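Local coordinates for protein putative esterase/lipase/thioesterase (Silicibacter sp., PDB 2PBL) that is probably a hydrolase of the alpha/beta-hydrolase fold, perhaps an esterase, lipase or thioesterase, whose natural substrate is not established, at residues D187-A190 and A191-E194; P105-R108 and I109-T113. All blocks are in the same frame, centred on the assembly; numbering follows the deposited sequence.

How the interactions relate
Both contacts are local and belong to helices of the same alpha/beta-hydrolase fold: interaction 2 leads the loop 105-108 into helix 109-126, and interaction 1 takes in the whole of the short helix 188-193, from its N-cap to the first residue beyond it. Interaction 1 is the more exposed, with Glu-194 and Ala-191 its buried residues; interaction 2 buries Val-107, Ile-109 and Ile-112. The chemistry is complementary: in 187-194 the N-cap side chain takes a helix NH, whereas in 105-113 a carboxylate within the helix takes the N-cap NH. Their centres lie about 13 Å apart, joined by a probable hydrogen bond of 3.0 Å between Glu-194 OE1 and Thr-113 OG1 and by Ala-190 packing on Arg-108.

Interaction 1: residues D187-A190 and A191-E194; sequences DADA and AIAE
Ile-192 holds CG1 beside its own backbone N and anti to its carbonyl carbon (chi1 -68°), which lays the branch over the preceding turn, with CG1 3.2 Å from Ala-188 O and CD1 alongside the same oxygen. Asp-189 has its CG in the corresponding position, and its side chain runs next to that of Ile-192 in the same direction; OD1 stays 4.0 Å from Ile-192 CD1, a loose contact. Asp-187 differs: its CG sits between backbone N and carbonyl carbon (chi1 61°), folding the carboxylate back over the helix start. There OD1 accepts from Ala-190 N at 2.9 Å, met almost head-on along the C-O bond. This is an N-cap, the half of a capping box that an N-cap side chain can supply.

Successive i to i+4 bonds carry the helix onward. Ala-191 N reaches Asp-187 O at 3.0 Å, and Ile-192 N reaches Ala-188 O at 3.0 Å. Ala-193 N to Asp-189 O follows at 2.8 Å. The last, Glu-194 N to Ala-190 O, lengthens to 3.1 Å and bends to 146°, consistent with Glu-194 being the first residue to leave helical geometry. Beyond this end, Glu-194 OE1 pairs with Arg-145 in a salt bridge, and the backbone O of Glu-194 accepts from His-141, tying the helix exit to helix 138-145.

Chemically, the short helix has a carboxylate at its start accepting from a first-turn NH, where the helix dipole would be expected to favour the negative charge, while the carboxylate of the buried Glu-194 at its exit is probably balanced by Arg-145.

Interaction 2: residues P105-R108 and I109-T113; sequences PEVR and ISEIT
Val-107 and Arg-108 meet the first turn of helix 109-126 through hydrogen bonds, apolar packing and one water. Of the hydrogen bonds, the one from Arg-108 N to Glu-111 OE2 is 2.8 Å long; the oxygen is met from above the carboxylate plane, 39° out of it, and also lies 3.6 Å from Val-107 CB. Glu-111 reaches back because its CG lies beside its backbone N and the chain runs extended beyond CG (chi2 -179°). With Arg-108 as N-cap and Glu-111 three residues on, this is one half of a capping box. Arg-108 O in turn receives Ile-112 N at 3.0 Å, in the carbonyl plane, and a weak bond from Glu-111 N.

The apolar part is Val-107 CG2 against Ile-112 CG1 at 3.5 Å, the two side chains crossing at about a right angle; Ile-112 goes on to touch Tyr-101 and Leu-142.

Water 1 joins Arg-108 NE, at a short 2.5 Å, to Ser-110 OG at 2.6 Å, while Arg-108 NH1 donates to Lys-185 O. A leucine in place of Glu-111 would probably leave Arg-108 N without its acceptor and the loop less firmly fixed to the helix.

The capping carboxylate thus works through a backbone NH: Arg-108 NE stays 5.7 Å from Glu-111 OE2, so the two opposite charges do not touch, and their attraction is probably a modest, through-space one.

Interaction 1: residues D187-A190 and A191-E194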
loop_
_atom_site.group_PDB
_atom_site.type_symbol
_atom_site.label_atom_id
_atom_site.label_comp_id
_atom_site.label_asym_id
_atom_site.label_seq_id
_atom_site.Cartn_x
_atom_site.Cartn_y
_atom_site.Cartn_z
ATOM N N ASP A 187 8.183 -13.910 15.607
ATOM C CA ASP A 187 9.472 -14.565 15.812
ATOM C C ASP A 187 10.163 -14.586 14.461
ATOM O O ASP A 187 9.570 -14.173 13.459
ATOM C CB ASP A 187 9.378 -15.982 16.444
ATOM C CG ASP A 187 8.607 -16.994 15.614
ATOM O OD1 ASP A 187 8.508 -16.904 14.370
ATOM O OD2 ASP A 187 8.119 -17.954 16.236
ATOM N N ALA A 188 11.388 -15.085 14.391
ATOM C CA ALA A 188 12.115 -15.063 13.132
ATOM C C ALA A 188 11.382 -15.728 11.953
ATOM O O ALA A 188 11.325 -15.159 10.859
ATOM C CB ALA A 188 13.467 -15.689 13.293
ATOM N N ASP A 189 10.860 -16.929 12.170
ATOM C CA ASP A 189 10.133 -17.640 11.108
ATOM C C ASP A 189 8.875 -16.896 10.640
ATOM O O ASP A 189 8.549 -16.956 9.448
ATOM C CB ASP A 189 9.756 -19.062 11.553
ATOM C CG ASP A 189 10.957 -19.976 11.659
ATOM O OD1 ASP A 189 11.961 -19.768 10.950
ATOM O OD2 ASP A 189 10.881 -20.925 12.441
ATOM N N ALA A 190 8.178 -16.232 11.558
ATOM C CA ALA A 190 7.017 -15.444 11.203
ATOM C C ALA A 190 7.423 -14.224 10.342
ATOM O O ALA A 190 6.741 -13.898 9.373
ATOM C CB ALA A 190 6.267 -15.008 12.435
ATOM N N ALA A 191 8.532 -13.576 10.679
ATOM C CA ALA A 191 9.026 -12.422 9.912
ATOM C C ALA A 191 9.406 -12.845 8.498
ATOM O O ALA A 191 9.027 -12.190 7.499
ATOM C CB ALA A 191 10.191 -11.798 10.606
ATOM N N ILE A 192 10.100 -13.978 8.426
ATOM C CA ILE A 192 10.509 -14.588 7.159
ATOM C C ILE A 192 9.294 -14.954 6.329
ATOM O O ILE A 192 9.211 -14.591 5.161
ATOM C CB ILE A 192 11.369 -15.873 7.397
ATOM C CG1 ILE A 192 12.705 -15.504 8.013
ATOM C CG2 ILE A 192 11.666 -16.655 6.067
ATOM C CD1 ILE A 192 13.331 -16.669 8.768
ATOM N N ALA A 193 8.359 -15.696 6.925
ATOM C CA ALA A 193 7.151 -16.099 6.222
ATOM C C ALA A 193 6.429 -14.917 5.562
ATOM O O ALA A 193 5.872 -15.050 4.470
ATOM C CB ALA A 193 6.203 -16.760 7.179
ATOM N N GLU A 194 6.429 -13.779 6.244
ATOM C CA GLU A 194 5.734 -12.579 5.732
ATOM C C GLU A 194 6.611 -11.574 4.960
ATOM O O GLU A 194 6.129 -10.499 4.615
ATOM C CB GLU A 194 4.961 -11.864 6.832
ATOM C CG GLU A 194 3.662 -12.602 7.198
ATOM C CD GLU A 194 2.752 -12.724 6.043
ATOM O OE1 GLU A 194 2.638 -11.738 5.309
ATOM O OE2 GLU A 194 2.177 -13.833 5.796
#

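Interaction 2: residues P105-R108 and I109-T113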
loop_
_atom_site.group_PDB
_atom_site.type_symbol
_atom_site.label_atom_id
_atom_site.label_comp_id
_atom_site.label_asym_id
_atom_site.label_seq_id
_atom_site.Cartn_x
_atom_site.Cartn_y
_atom_site.Cartn_z
ATOM N N PRO A 105 -1.935 -4.571 17.698
ATOM C CA PRO A 105 -1.746 -5.980 18.110
ATOM C C PRO A 105 -2.993 -6.848 18.150
ATOM O O PRO A 105 -2.906 -8.007 18.558
ATOM C CB PRO A 105 -1.174 -5.833 19.514
ATOM C CG PRO A 105 -1.952 -4.632 20.066
ATOM C CD PRO A 105 -2.222 -3.707 18.873
ATOM N N GLU A 106 -4.133 -6.327 17.707
ATOM C CA GLU A 106 -5.361 -7.112 17.684
ATOM C C GLU A 106 -5.195 -8.303 16.754
ATOM O O GLU A 106 -5.639 -9.423 17.063
ATOM C CB GLU A 106 -6.562 -6.271 17.246
ATOM C CG GLU A 106 -7.070 -5.213 18.259
ATOM C CD GLU A 106 -6.155 -3.995 18.466
ATOM O OE1 GLU A 106 -5.886 -3.280 17.472
ATOM O OE2 GLU A 106 -5.770 -3.719 19.643
ATOM N N VAL A 107 -4.589 -8.056 15.598
ATOM C CA VAL A 107 -4.278 -9.109 14.646
ATOM C C VAL A 107 -2.766 -9.194 14.398
ATOM O O VAL A 107 -1.981 -8.360 14.899
ATOM C CB VAL A 107 -5.048 -8.901 13.303
ATOM C CG1 VAL A 107 -6.527 -8.904 13.572
ATOM C CG2 VAL A 107 -4.623 -7.626 12.574
ATOM N N ARG A 108 -2.352 -10.215 13.661
ATOM C CA ARG A 108 -0.971 -10.348 13.299
ATOM C C ARG A 108 -0.866 -9.849 11.860
ATOM O O ARG A 108 -1.870 -9.766 11.130
ATOM C CB ARG A 108 -0.503 -11.786 13.364
ATOM C CG ARG A 108 -0.491 -12.407 14.758
ATOM C CD ARG A 108 -0.108 -13.884 14.687
ATOM N NE ARG A 108 1.241 -14.036 14.150
ATOM C CZ ARG A 108 2.345 -13.916 14.871
ATOM N NH1 ARG A 108 2.285 -13.667 16.186
ATOM N NH2 ARG A 108 3.516 -14.043 14.265
ATOM N N ILE A 109 0.355 -9.497 11.476
ATOM C CA ILE A 109 0.621 -9.052 10.114
ATOM C C ILE A 109 0.157 -10.105 9.099
ATOM O O ILE A 109 -0.405 -9.769 8.046
ATOM C CB ILE A 109 2.116 -8.722 9.916
ATOM C CG1 ILE A 109 2.477 -7.438 10.670
ATOM C CG2 ILE A 109 2.459 -8.606 8.416
ATOM C CD1 ILE A 109 3.962 -7.161 10.690
ATOM N N SER A 110 0.422 -11.372 9.385
ATOM C CA SER A 110 -0.043 -12.437 8.460
ATOM C C SER A 110 -1.555 -12.440 8.249
ATOM O O SER A 110 -2.050 -12.812 7.177
ATOM C CB SER A 110 0.433 -13.817 8.910
ATOM O OG SER A 110 -0.166 -14.185 10.144
ATOM N N GLU A 111 -2.299 -12.085 9.288
ATOM C CA GLU A 111 -3.757 -11.952 9.174
ATOM C C GLU A 111 -4.117 -10.727 8.350
ATOM O O GLU A 111 -5.109 -10.703 7.635
ATOM C CB GLU A 111 -4.415 -11.805 10.546
ATOM C CG GLU A 111 -4.186 -12.955 11.470
ATOM C CD GLU A 111 -4.879 -12.739 12.787
ATOM O OE1 GLU A 111 -6.130 -12.938 12.860
ATOM O OE2 GLU A 111 -4.159 -12.365 13.727
ATOM N N ILE A 112 -3.330 -9.663 8.490
ATOM C CA ILE A 112 -3.570 -8.478 7.685
ATOM C C ILE A 112 -3.398 -8.774 6.189
ATOM O O ILE A 112 -4.170 -8.337 5.319
ATOM C CB ILE A 112 -2.646 -7.283 8.097
ATOM C CG1 ILE A 112 -2.877 -6.906 9.576
ATOM C CG2 ILE A 112 -2.987 -6.059 7.203
ATOM C CD1 ILE A 112 -1.982 -5.812 10.095
ATOM N N THR A 113 -2.350 -9.511 5.890
ATOM C CA THR A 113 -2.099 -9.982 4.533
ATOM C C THR A 113 -3.342 -10.716 3.944
ATOM O O THR A 113 -3.787 -10.448 2.796
ATOM C CB THR A 113 -0.808 -10.860 4.611
ATOM O OG1 THR A 113 0.290 -9.941 4.792
ATOM C CG2 THR A 113 -0.580 -11.587 3.312
HETATM O O HOH W 1 1.097 -15.373 12.015
#